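Local atomic coordinates of periplasmic binding protein/LacI transcriptional regulator (Alkaliphilus metalliredigens, PDB entry 3CTP), a protein that binds D-xylulofuranose in the cleft between its two sugar-binding subdomains and probably acts as a DNA-binding transcriptional repressor of the LacI family. Residues Ser80-Tyr85 and Thr292-Leu297; Val139-His144 and Ile282-Glu287; Gln211-Val216 and Asn239-Ala244; Thr245-Leu250 and Val261-Phe266. All blocks are in the same frame, centred on the assembly; numbering follows the deposited sequence.

Contact 1: Ser80-Tyr85 and Thr292-Leu297; sequences SVIEEY and TIIELL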
# COMPACT_ATOMS: atom_id res chain seq x y z
N SER A 80 -3.65 -9.61 0.10
CA SER A 80 -2.75 -10.64 -0.45
C SER A 80 -3.01 -12.00 0.18
O SER A 80 -2.99 -13.02 -0.51
CB SER A 80 -1.28 -10.26 -0.21
OG SER A 80 -0.93 -9.08 -0.97
N VAL A 81 -3.23 -12.03 1.49
CA VAL A 81 -3.38 -13.31 2.18
C VAL A 81 -4.78 -13.89 1.94
O VAL A 81 -4.96 -15.08 1.75
CB VAL A 81 -3.03 -13.19 3.66
CG1 VAL A 81 -3.19 -14.53 4.35
CG2 VAL A 81 -1.58 -12.67 3.81
N ILE A 82 -5.82 -13.03 1.94
CA ILE A 82 -7.14 -13.53 1.56
C ILE A 82 -7.09 -14.16 0.17
O ILE A 82 -7.70 -15.20 -0.08
CB ILE A 82 -8.16 -12.39 1.60
CG1 ILE A 82 -8.39 -11.95 3.05
CG2 ILE A 82 -9.48 -12.85 1.01
CD1 ILE A 82 -9.27 -10.71 3.23
N GLU A 83 -6.35 -13.54 -0.76
CA GLU A 83 -6.27 -14.10 -2.11
C GLU A 83 -5.68 -15.52 -2.07
O GLU A 83 -6.16 -16.42 -2.76
CB GLU A 83 -5.48 -13.20 -3.06
CG GLU A 83 -5.35 -13.85 -4.45
CD GLU A 83 -5.64 -12.91 -5.59
OE1 GLU A 83 -6.02 -11.74 -5.36
OE2 GLU A 83 -5.51 -13.37 -6.75
N GLU A 84 -4.68 -15.73 -1.23
CA GLU A 84 -4.07 -17.07 -1.11
C GLU A 84 -5.07 -18.09 -0.61
O GLU A 84 -5.17 -19.21 -1.15
CB GLU A 84 -2.89 -17.03 -0.13
CG GLU A 84 -1.71 -16.22 -0.63
CD GLU A 84 -0.85 -16.96 -1.68
OE1 GLU A 84 -1.13 -18.14 -2.02
OE2 GLU A 84 0.13 -16.34 -2.13
N TYR A 85 -5.77 -17.75 0.48
CA TYR A 85 -6.75 -18.67 1.00
C TYR A 85 -7.91 -18.91 0.05
O TYR A 85 -8.45 -20.03 -0.02
CB TYR A 85 -7.23 -18.26 2.40
CG TYR A 85 -6.21 -18.53 3.47
CD1 TYR A 85 -5.42 -17.52 3.95
CD2 TYR A 85 -6.02 -19.82 3.98
CE1 TYR A 85 -4.46 -17.75 4.94
CE2 TYR A 85 -5.05 -20.06 4.98
CZ TYR A 85 -4.28 -19.02 5.44
OH TYR A 85 -3.31 -19.21 6.41
N THR A 292 -10.07 -17.49 8.28
CA THR A 292 -11.40 -17.56 8.87
C THR A 292 -12.44 -16.93 7.94
O THR A 292 -13.51 -17.47 7.74
CB THR A 292 -11.37 -16.87 10.24
OG1 THR A 292 -10.48 -17.63 11.08
CG2 THR A 292 -12.77 -16.83 10.90
N ILE A 293 -12.10 -15.77 7.37
CA ILE A 293 -13.03 -15.09 6.49
C ILE A 293 -13.38 -16.00 5.32
O ILE A 293 -14.55 -16.16 4.95
CB ILE A 293 -12.36 -13.80 5.98
CG1 ILE A 293 -12.27 -12.75 7.10
CG2 ILE A 293 -13.06 -13.26 4.74
CD1 ILE A 293 -11.36 -11.54 6.77
N ILE A 294 -12.35 -16.62 4.72
CA ILE A 294 -12.61 -17.48 3.57
C ILE A 294 -13.35 -18.77 3.97
O ILE A 294 -14.28 -19.21 3.30
CB ILE A 294 -11.30 -17.78 2.85
CG1 ILE A 294 -10.83 -16.51 2.14
CG2 ILE A 294 -11.48 -18.94 1.87
CD1 ILE A 294 -11.76 -16.01 1.04
N GLU A 295 -12.94 -19.39 5.08
CA GLU A 295 -13.62 -20.59 5.53
C GLU A 295 -15.09 -20.34 5.72
O GLU A 295 -15.92 -21.14 5.28
CB GLU A 295 -13.06 -21.07 6.87
CG GLU A 295 -11.76 -21.86 6.79
CD GLU A 295 -11.86 -23.10 5.92
OE1 GLU A 295 -12.70 -24.00 6.20
OE2 GLU A 295 -11.08 -23.18 4.98
N LEU A 296 -15.43 -19.23 6.36
CA LEU A 296 -16.84 -18.95 6.67
C LEU A 296 -17.60 -18.55 5.41
O LEU A 296 -18.75 -18.97 5.20
CB LEU A 296 -16.94 -17.86 7.73
CG LEU A 296 -16.36 -18.25 9.08
CD1 LEU A 296 -16.33 -17.05 10.03
CD2 LEU A 296 -17.21 -19.39 9.70
N LEU A 297 -16.99 -17.72 4.56
CA LEU A 297 -17.70 -17.35 3.33
C LEU A 297 -18.01 -18.60 2.50
O LEU A 297 -19.11 -18.73 1.94
CB LEU A 297 -16.86 -16.33 2.51
CG LEU A 297 -17.55 -15.82 1.25
CD1 LEU A 297 -18.83 -15.08 1.60
CD2 LEU A 297 -16.57 -14.91 0.47
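Helical segments 80-85 and 292-297 pack with Tyr-85 and Ile-294 closest in the backbone, their CA atoms 6.5 Å apart. The two short axes run in roughly the same N-to-C direction, crossing at -41° with a closest approach of 9.4 Å. The interface is apolar and is carried by three isoleucines and the root of one tyrosine. Ile-294 sits in the middle. Its CD1 meets Ile-82 CG2 at 3.9 Å. Its CG1 lies 4.0 Å from Tyr-85 CB. Its other branch, CG2, comes up to the Tyr-85 backbone, 3.7 Å from the carbonyl O. CG1 of Ile-294 stands beside the backbone N (chi1 -72°), and the chain bends again at chi2 (-64°). This bend carries CD1 across to Ile-82, while CG2 stays by the end of segment 80-85. Ile-82 uses both branches. Its CG2 takes Ile-294, and its CD1 reaches Ile-293 CD1 at 4.2 Å. Cutting Ile-294 back to an alanine would probably open a gap between Ile-82 and Tyr-85 and leave the two helices poorly joined there. Tyr-85 contributes CB, not its ring. The ring leads away from segment 292-297, and OH bonds to Glu-287, about two turns before Ile-294 on helix 286-302. The contact joins helix 73-88 to helix 286-302, and Ala-290 extends the packing toward the start of the latter. Ile-121 of strand 119-123 lies beneath, touching Ile-82, Ile-293 and Ile-294. Both helices thus cover one face of the N-terminal subdomain's sheet. On another side of helix 73-88, Glu-83 bonds to Tyr-108 of the second subunit.

Contact 2: Val139-His144 and Ile282-Glu287; sequences VAFENH and INQPIE. With XLF (beta-D-xylulofuranose), chain C.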
# COMPACT_ATOMS: atom_id res chain seq x y z
N VAL A 139 -19.72 -12.01 4.09
CA VAL A 139 -19.17 -11.96 5.44
C VAL A 139 -18.53 -10.58 5.64
O VAL A 139 -18.17 -9.93 4.65
CB VAL A 139 -18.15 -13.05 5.76
CG1 VAL A 139 -18.82 -14.42 5.62
CG2 VAL A 139 -16.91 -12.97 4.84
N ALA A 140 -18.45 -10.13 6.89
CA ALA A 140 -17.99 -8.75 7.16
C ALA A 140 -16.72 -8.78 7.96
O ALA A 140 -16.56 -9.62 8.84
CB ALA A 140 -19.04 -8.00 7.97
N PHE A 141 -15.79 -7.88 7.63
CA PHE A 141 -14.62 -7.63 8.50
C PHE A 141 -14.84 -6.36 9.37
O PHE A 141 -15.12 -5.28 8.83
CB PHE A 141 -13.33 -7.52 7.65
CG PHE A 141 -12.08 -7.17 8.44
CD1 PHE A 141 -11.58 -8.05 9.39
CD2 PHE A 141 -11.43 -5.96 8.23
CE1 PHE A 141 -10.41 -7.71 10.12
CE2 PHE A 141 -10.27 -5.62 8.96
CZ PHE A 141 -9.78 -6.50 9.89
N GLU A 142 -14.79 -6.54 10.70
CA GLU A 142 -14.92 -5.46 11.71
C GLU A 142 -16.29 -4.91 11.98
O GLU A 142 -16.79 -5.00 13.12
CB GLU A 142 -13.95 -4.31 11.45
CG GLU A 142 -12.52 -4.78 11.69
CD GLU A 142 -11.48 -3.67 11.60
OE1 GLU A 142 -10.32 -3.93 12.00
OE2 GLU A 142 -11.82 -2.55 11.14
N ASN A 143 -16.88 -4.23 10.99
CA ASN A 143 -18.13 -3.55 11.28
C ASN A 143 -19.29 -4.49 11.04
O ASN A 143 -19.35 -5.19 10.02
CB ASN A 143 -18.29 -2.33 10.36
CG ASN A 143 -17.47 -1.14 10.80
OD1 ASN A 143 -16.71 -1.19 11.76
ND2 ASN A 143 -17.62 -0.03 10.06
N HIS A 144 -20.23 -4.47 11.98
CA HIS A 144 -21.43 -5.30 11.88
C HIS A 144 -22.37 -4.70 10.85
O HIS A 144 -22.60 -3.49 10.85
CB HIS A 144 -22.11 -5.35 13.25
CG HIS A 144 -21.35 -6.15 14.25
ND1 HIS A 144 -20.29 -5.64 14.97
CD2 HIS A 144 -21.45 -7.45 14.62
CE1 HIS A 144 -19.77 -6.59 15.73
NE2 HIS A 144 -20.46 -7.70 15.54
N ILE A 282 0.51 -3.73 18.28
CA ILE A 282 -0.32 -4.86 18.64
C ILE A 282 -0.59 -5.63 17.35
O ILE A 282 -1.08 -5.08 16.35
CB ILE A 282 -1.69 -4.42 19.20
CG1 ILE A 282 -1.51 -3.47 20.40
CG2 ILE A 282 -2.52 -5.66 19.60
CD1 ILE A 282 -0.78 -4.10 21.61
N ASN A 283 -0.23 -6.90 17.35
CA ASN A 283 -0.41 -7.75 16.19
C ASN A 283 -1.86 -8.12 15.90
O ASN A 283 -2.52 -8.69 16.76
CB ASN A 283 0.35 -9.07 16.42
CG ASN A 283 0.37 -9.96 15.20
OD1 ASN A 283 1.07 -9.66 14.22
ND2 ASN A 283 -0.38 -11.08 15.25
N GLN A 284 -2.34 -7.82 14.68
CA GLN A 284 -3.53 -8.51 14.16
C GLN A 284 -3.11 -9.73 13.36
O GLN A 284 -2.21 -9.63 12.51
CB GLN A 284 -4.33 -7.60 13.22
CG GLN A 284 -4.96 -6.41 13.90
CD GLN A 284 -6.10 -5.86 13.07
OE1 GLN A 284 -7.13 -6.52 12.93
NE2 GLN A 284 -5.96 -4.63 12.55
N PRO A 285 -3.72 -10.89 13.65
CA PRO A 285 -3.22 -12.12 13.03
C PRO A 285 -3.78 -12.30 11.64
O PRO A 285 -4.81 -12.97 11.44
CB PRO A 285 -3.73 -13.22 13.97
CG PRO A 285 -5.00 -12.64 14.58
CD PRO A 285 -4.72 -11.14 14.70
N ILE A 286 -3.13 -11.67 10.67
CA ILE A 286 -3.65 -11.62 9.31
C ILE A 286 -3.92 -13.02 8.75
O ILE A 286 -4.94 -13.26 8.09
CB ILE A 286 -2.69 -10.83 8.38
CG1 ILE A 286 -2.74 -9.35 8.80
CG2 ILE A 286 -3.08 -10.99 6.94
CD1 ILE A 286 -1.81 -8.41 7.96
N GLU A 287 -3.01 -13.97 8.98
CA GLU A 287 -3.24 -15.31 8.44
C GLU A 287 -4.51 -15.93 9.02
O GLU A 287 -5.32 -16.54 8.28
CB GLU A 287 -2.04 -16.25 8.68
CG GLU A 287 -0.81 -15.87 7.87
CD GLU A 287 -0.85 -16.38 6.45
OE1 GLU A 287 -1.55 -17.40 6.19
OE2 GLU A 287 -0.17 -15.79 5.59
O4 XLF C . -10.34 -0.30 11.33
C4 XLF C . -9.05 -0.52 11.92
C5 XLF C . -8.28 0.79 11.82
O5 XLF C . -7.28 0.58 10.81
C3 XLF C . -8.25 -1.50 11.08
O3 XLF C . -8.11 -2.77 11.74
C2 XLF C . -6.93 -0.79 10.98
O2 XLF C . -6.16 -0.93 12.19
C1 XLF C . -6.12 -1.23 9.77
O1 XLF C . -4.94 -0.42 9.67
O HOH W 1 -9.78 -6.06 13.53
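Glu-142 and Gln-284 meet through the bound sugar and a water. The direct contacts between 139-144 and 282-287 are few. Phe-141 CZ lies 4.0 Å from Gln-284 OE1, which stands at the ring edge, near its plane. The ring and amide planes are nearly parallel, 12° apart. Over one face of the same ring lies Glu-142 CG.

The hydrogen bonds go to beta-D-xylulofuranose. The carboxylate of Glu-142 takes two hydroxyls, one on each oxygen. Sugar O3 donates to Glu-142 OE1 at 2.5 Å, and sugar O4 donates to Glu-142 OE2 at 2.7 Å. The chain of Glu-142 is extended beyond CG (chi2 -174°), which brings both oxygens up to the sugar. Gln-284 NE2 donates to the same O3 at 3.0 Å. O3 is therefore donor to the glutamate and acceptor from the glutamine.

A water completes the bridge. It donates to Glu-142 OE1 at 2.7 Å and to Gln-284 OE1 at 2.8 Å. Gln-284 is also fixed by Ser-154 at OE1 and by Asp-267 at NE2, which settles its amide orientation.

A glutamine in place of Glu-142 would probably set an N-H against one sugar hydroxyl and leave that hydroxyl without its acceptor. The chemistry is that of a sugar site: a buried carboxylate and an oriented amide read adjacent hydroxyls, consistent with selective recognition of this ligand.

Contact 3: Gln211-Val216 and Asn239-Ala244; sequences QHDFQV and NDIAAA. With XLF (beta-D-xylulofuranose), chain C.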
# COMPACT_ATOMS: atom_id res chain seq x y z
N GLN A 211 -10.29 11.93 11.65
CA GLN A 211 -11.58 11.62 11.01
C GLN A 211 -11.48 10.67 9.84
O GLN A 211 -12.52 10.26 9.25
CB GLN A 211 -12.24 12.91 10.50
CG GLN A 211 -12.44 13.93 11.63
CD GLN A 211 -13.31 13.38 12.73
OE1 GLN A 211 -14.43 12.93 12.48
NE2 GLN A 211 -12.81 13.42 13.97
N HIS A 212 -10.24 10.32 9.48
CA HIS A 212 -10.01 9.44 8.34
C HIS A 212 -8.87 8.48 8.70
O HIS A 212 -8.02 8.81 9.53
CB HIS A 212 -9.53 10.24 7.12
CG HIS A 212 -10.49 11.30 6.68
ND1 HIS A 212 -10.45 12.59 7.17
CD2 HIS A 212 -11.52 11.26 5.80
CE1 HIS A 212 -11.41 13.30 6.61
NE2 HIS A 212 -12.08 12.52 5.77
N ASP A 213 -8.87 7.32 8.06
CA ASP A 213 -7.67 6.48 8.03
C ASP A 213 -6.64 7.21 7.17
O ASP A 213 -6.92 8.27 6.57
CB ASP A 213 -8.05 5.12 7.42
CG ASP A 213 -7.03 4.02 7.68
OD1 ASP A 213 -6.01 4.27 8.35
OD2 ASP A 213 -7.31 2.88 7.23
N PHE A 214 -5.45 6.64 7.06
CA PHE A 214 -4.40 7.27 6.25
C PHE A 214 -4.87 7.66 4.85
O PHE A 214 -5.51 6.87 4.12
CB PHE A 214 -3.21 6.31 6.09
CG PHE A 214 -2.09 6.88 5.25
CD1 PHE A 214 -1.30 7.90 5.77
CD2 PHE A 214 -1.85 6.42 3.97
CE1 PHE A 214 -0.26 8.47 4.99
CE2 PHE A 214 -0.79 6.98 3.20
CZ PHE A 214 -0.01 7.99 3.72
N GLN A 215 -4.53 8.89 4.45
CA GLN A 215 -4.68 9.35 3.09
C GLN A 215 -3.38 10.08 2.80
O GLN A 215 -2.77 10.63 3.71
CB GLN A 215 -5.78 10.43 3.00
CG GLN A 215 -7.20 9.98 3.35
CD GLN A 215 -8.20 11.16 3.28
OE1 GLN A 215 -9.10 11.16 2.45
NE2 GLN A 215 -8.01 12.16 4.14
N VAL A 216 -2.98 10.10 1.54
CA VAL A 216 -1.73 10.74 1.19
C VAL A 216 -1.74 12.22 1.60
O VAL A 216 -0.71 12.77 2.00
CB VAL A 216 -1.43 10.58 -0.30
CG1 VAL A 216 -0.22 11.39 -0.71
CG2 VAL A 216 -1.20 9.09 -0.57
N ASN A 239 -3.61 3.07 14.50
CA ASN A 239 -3.01 2.03 13.66
C ASN A 239 -1.61 2.39 13.26
O ASN A 239 -1.13 3.48 13.58
CB ASN A 239 -3.90 1.64 12.45
CG ASN A 239 -3.99 2.72 11.42
OD1 ASN A 239 -3.18 3.63 11.39
ND2 ASN A 239 -5.01 2.62 10.53
N ASP A 240 -0.91 1.43 12.65
CA ASP A 240 0.51 1.62 12.38
C ASP A 240 0.78 2.69 11.33
O ASP A 240 1.74 3.44 11.46
CB ASP A 240 1.19 0.32 11.94
CG ASP A 240 1.32 -0.69 13.06
OD1 ASP A 240 1.13 -0.35 14.24
OD2 ASP A 240 1.64 -1.87 12.73
N ILE A 241 -0.05 2.75 10.29
CA ILE A 241 0.20 3.77 9.24
C ILE A 241 -0.05 5.18 9.79
O ILE A 241 0.71 6.11 9.50
CB ILE A 241 -0.57 3.44 7.92
CG1 ILE A 241 -0.19 4.43 6.81
CG2 ILE A 241 -2.06 3.38 8.16
CD1 ILE A 241 1.25 4.29 6.37
N ALA A 242 -1.08 5.36 10.62
CA ALA A 242 -1.26 6.66 11.27
C ALA A 242 -0.08 6.95 12.21
O ALA A 242 0.41 8.07 12.31
CB ALA A 242 -2.59 6.67 12.04
N ALA A 243 0.39 5.93 12.92
CA ALA A 243 1.55 6.14 13.82
C ALA A 243 2.77 6.63 13.03
O ALA A 243 3.54 7.46 13.52
CB ALA A 243 1.93 4.83 14.55
N ALA A 244 2.97 6.08 11.83
CA ALA A 244 4.10 6.50 11.00
C ALA A 244 4.00 7.99 10.70
O ALA A 244 5.04 8.69 10.66
CB ALA A 244 4.09 5.70 9.67
O4 XLF C . -10.34 -0.30 11.33
C4 XLF C . -9.05 -0.52 11.92
C5 XLF C . -8.28 0.79 11.82
O5 XLF C . -7.28 0.58 10.81
C3 XLF C . -8.25 -1.50 11.08
O3 XLF C . -8.11 -2.77 11.74
C2 XLF C . -6.93 -0.79 10.98
O2 XLF C . -6.16 -0.93 12.19
C1 XLF C . -6.12 -1.23 9.77
O1 XLF C . -4.94 -0.42 9.67
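Asp-213 and Asn-239 are joined by a hydrogen bond, from Asn-239 ND2 to Asp-213 OD1 at 2.9 Å. The oxygen lies in the amide plane of Asn-239, but ND2 approaches it from above the carboxylate plane. The two planes are turned 48° apart. Asp-213 OD1 also accepts from the backbone N of Phe-214 at 2.8 Å, on the opposite face of the carboxylate. Two donors thus grip this oxygen. The other oxygen, OD2, is held by Arg-124 and Asn-72.

Asn-239 places CG between its backbone N and carbonyl carbon (chi1 69°). The amide can then serve three partners. Its OD1 caps the helix by accepting from Ala-242 N at 2.8 Å. Its ND2 donates to both Asp-213 and the sugar, reaching O5 of beta-D-xylulofuranose at 3.1 Å in a nearly straight bond. The N-cap bond and the aspartate therefore fix the amide that the sugar meets.

Phe-214 and Ile-241 make the apolar half. Phe-214 holds CG anti to its N (chi1 179°), and the ring extends across to Ile-241. Ile-241 CG1 sits over one face, 3.9 Å from the ring centroid, in a CH-pi contact. Ile-241 CG2 packs on Phe-214 CB at 3.8 Å.

The contact ties the loop after strand 206-209 to the start of helix 240-252, at the cleft of the C-terminal subdomain. Ile-271 of helix 271-274 packs on Ile-241. From the second subunit, Phe-270 meets the Phe-214 ring and Leu-274 packs on Ile-241.

Contact 4: Thr245-Leu250 and Val261-Phe266; sequences TVMRAL and VQIIGF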
# COMPACT_ATOMS: atom_id res chain seq x y z
N THR A 245 2.78 8.47 10.46
CA THR A 245 2.63 9.91 10.14
C THR A 245 2.92 10.76 11.38
O THR A 245 3.53 11.83 11.30
CB THR A 245 1.21 10.28 9.61
OG1 THR A 245 0.24 10.15 10.67
CG2 THR A 245 0.87 9.38 8.44
N VAL A 246 2.49 10.26 12.53
CA VAL A 246 2.74 10.97 13.79
C VAL A 246 4.24 11.02 14.07
O VAL A 246 4.79 12.05 14.44
CB VAL A 246 2.00 10.30 14.97
CG1 VAL A 246 2.43 10.92 16.34
CG2 VAL A 246 0.48 10.38 14.76
N MET A 247 4.93 9.89 13.90
CA MET A 247 6.37 9.88 14.15
C MET A 247 7.08 10.81 13.16
O MET A 247 8.09 11.43 13.53
CB MET A 247 6.90 8.45 14.00
CG MET A 247 6.49 7.55 15.17
SD MET A 247 6.98 5.77 15.07
CE MET A 247 8.79 5.89 14.92
N ARG A 248 6.61 10.85 11.91
CA ARG A 248 7.25 11.75 10.92
C ARG A 248 7.16 13.19 11.39
O ARG A 248 8.14 13.96 11.31
CB ARG A 248 6.55 11.62 9.56
CG ARG A 248 6.72 12.88 8.63
CD ARG A 248 5.98 12.64 7.30
NE ARG A 248 6.12 13.71 6.31
CZ ARG A 248 5.26 14.70 6.17
NH1 ARG A 248 4.20 14.77 6.96
NH2 ARG A 248 5.45 15.62 5.22
N ALA A 249 5.98 13.56 11.90
CA ALA A 249 5.79 14.93 12.40
C ALA A 249 6.69 15.21 13.59
O ALA A 249 7.26 16.29 13.69
CB ALA A 249 4.35 15.17 12.78
N LEU A 250 6.79 14.25 14.50
CA LEU A 250 7.67 14.42 15.67
C LEU A 250 9.13 14.54 15.24
O LEU A 250 9.87 15.42 15.74
CB LEU A 250 7.49 13.24 16.64
CG LEU A 250 6.17 13.23 17.42
CD1 LEU A 250 5.94 11.90 18.11
CD2 LEU A 250 6.11 14.37 18.45
N VAL A 261 9.56 10.57 23.94
CA VAL A 261 8.18 10.12 23.96
C VAL A 261 8.15 8.72 23.39
O VAL A 261 8.92 8.41 22.46
CB VAL A 261 7.28 11.06 23.17
CG1 VAL A 261 7.73 11.09 21.75
CG2 VAL A 261 5.80 10.61 23.27
N GLN A 262 7.32 7.86 23.98
CA GLN A 262 7.20 6.47 23.53
C GLN A 262 5.94 6.34 22.69
O GLN A 262 4.98 7.07 22.94
CB GLN A 262 7.11 5.52 24.71
CG GLN A 262 8.36 5.61 25.64
CD GLN A 262 8.32 4.55 26.71
OE1 GLN A 262 8.22 3.36 26.41
NE2 GLN A 262 8.34 4.97 27.98
N ILE A 263 5.96 5.44 21.71
CA ILE A 263 4.84 5.31 20.75
C ILE A 263 4.48 3.83 20.64
O ILE A 263 5.37 2.97 20.51
CB ILE A 263 5.25 5.77 19.33
CG1 ILE A 263 6.00 7.11 19.37
CG2 ILE A 263 4.03 5.79 18.39
CD1 ILE A 263 5.15 8.28 19.72
N ILE A 264 3.17 3.54 20.67
CA ILE A 264 2.70 2.20 20.30
C ILE A 264 1.59 2.37 19.26
O ILE A 264 0.75 3.26 19.40
CB ILE A 264 2.22 1.41 21.53
CG1 ILE A 264 1.68 0.03 21.13
CG2 ILE A 264 1.19 2.21 22.31
CD1 ILE A 264 1.55 -0.90 22.32
N GLY A 265 1.62 1.55 18.21
CA GLY A 265 0.56 1.56 17.17
C GLY A 265 -0.37 0.37 17.29
O GLY A 265 -0.57 -0.18 18.38
N PHE A 266 -0.96 -0.03 16.15
CA PHE A 266 -1.79 -1.22 16.12
C PHE A 266 -1.80 -1.75 14.70
O PHE A 266 -1.95 -0.97 13.77
CB PHE A 266 -3.24 -0.86 16.50
CG PHE A 266 -4.04 -2.00 17.11
CD1 PHE A 266 -4.31 -2.00 18.48
CD2 PHE A 266 -4.59 -2.99 16.32
CE1 PHE A 266 -5.08 -3.02 19.05
CE2 PHE A 266 -5.35 -4.01 16.88
CZ PHE A 266 -5.58 -4.03 18.26
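Helical segment 245-250 lies over the extended segment 261-266, with the closest CA pairs Met-247 to Ile-263 at 8.2 Å and Leu-250 to Val-261 at 9.4 Å. The spacing is wide enough for a layer of side chains between the backbones. That layer is wholly apolar. Leu-250 does most of the work with one methyl. Its CD1 meets Ile-263 CD1 at 4.0 Å, and these two side chains come tip to tip. The same CD1 lies 4.1 Å from Val-261 CG1, where the two side chains cross at about a right angle. In Leu-250, CG stands beside the backbone N (chi1 -72°) and chi2 is extended (167°); these torsions carry CD1 to Val-261 and Ile-263. Met-247 adds a looser touch, with CG 4.3 Å from Ile-263 CG1.

Val-261 and Ile-263 alternate with Gln-262, so both turn to the helix. This is the helix-to-strand half of a right-handed beta-alpha-beta crossover. Strand 234-237, helix 240-252 and strand 262-264 form the unit, as in Rossmann-like periplasmic binding protein folds. Ile-235 of the neighbouring parallel strand touches both Val-261 and Ile-263 and widens the apolar floor. Ile-264 points to the other face of the sheet, where it packs on Ala-163 and Leu-167 of helix 156-169. Val-261 lies about 4 Å, side chain to ion, from a bound sodium. On the outer side of the helix, Arg-248 makes a salt bridge with Glu-273 of the second subunit.

All four contacts are buried, but their chemistry differs with place. Contacts 1 and 4 are apolar packing of helices against a helix or a strand, one in each subdomain, about 31 Å apart between centres. Contacts 2 and 3 line the cleft, and both bond to the same sugar from different sides. Contact 2 is polar, and contact 3 pairs polar bonds with a CH-pi contact of Ile-241 on Phe-214. Helix 286-302 serves contacts 1 and 2, which touch where Val-81 packs on Ile-286. Helix 240-252 serves contacts 3 and 4. Contact 2 also packs on contact 4 through Ile-282 and Phe-266. Contacts 1, 3 and 4 touch the second subunit; contact 2 does not.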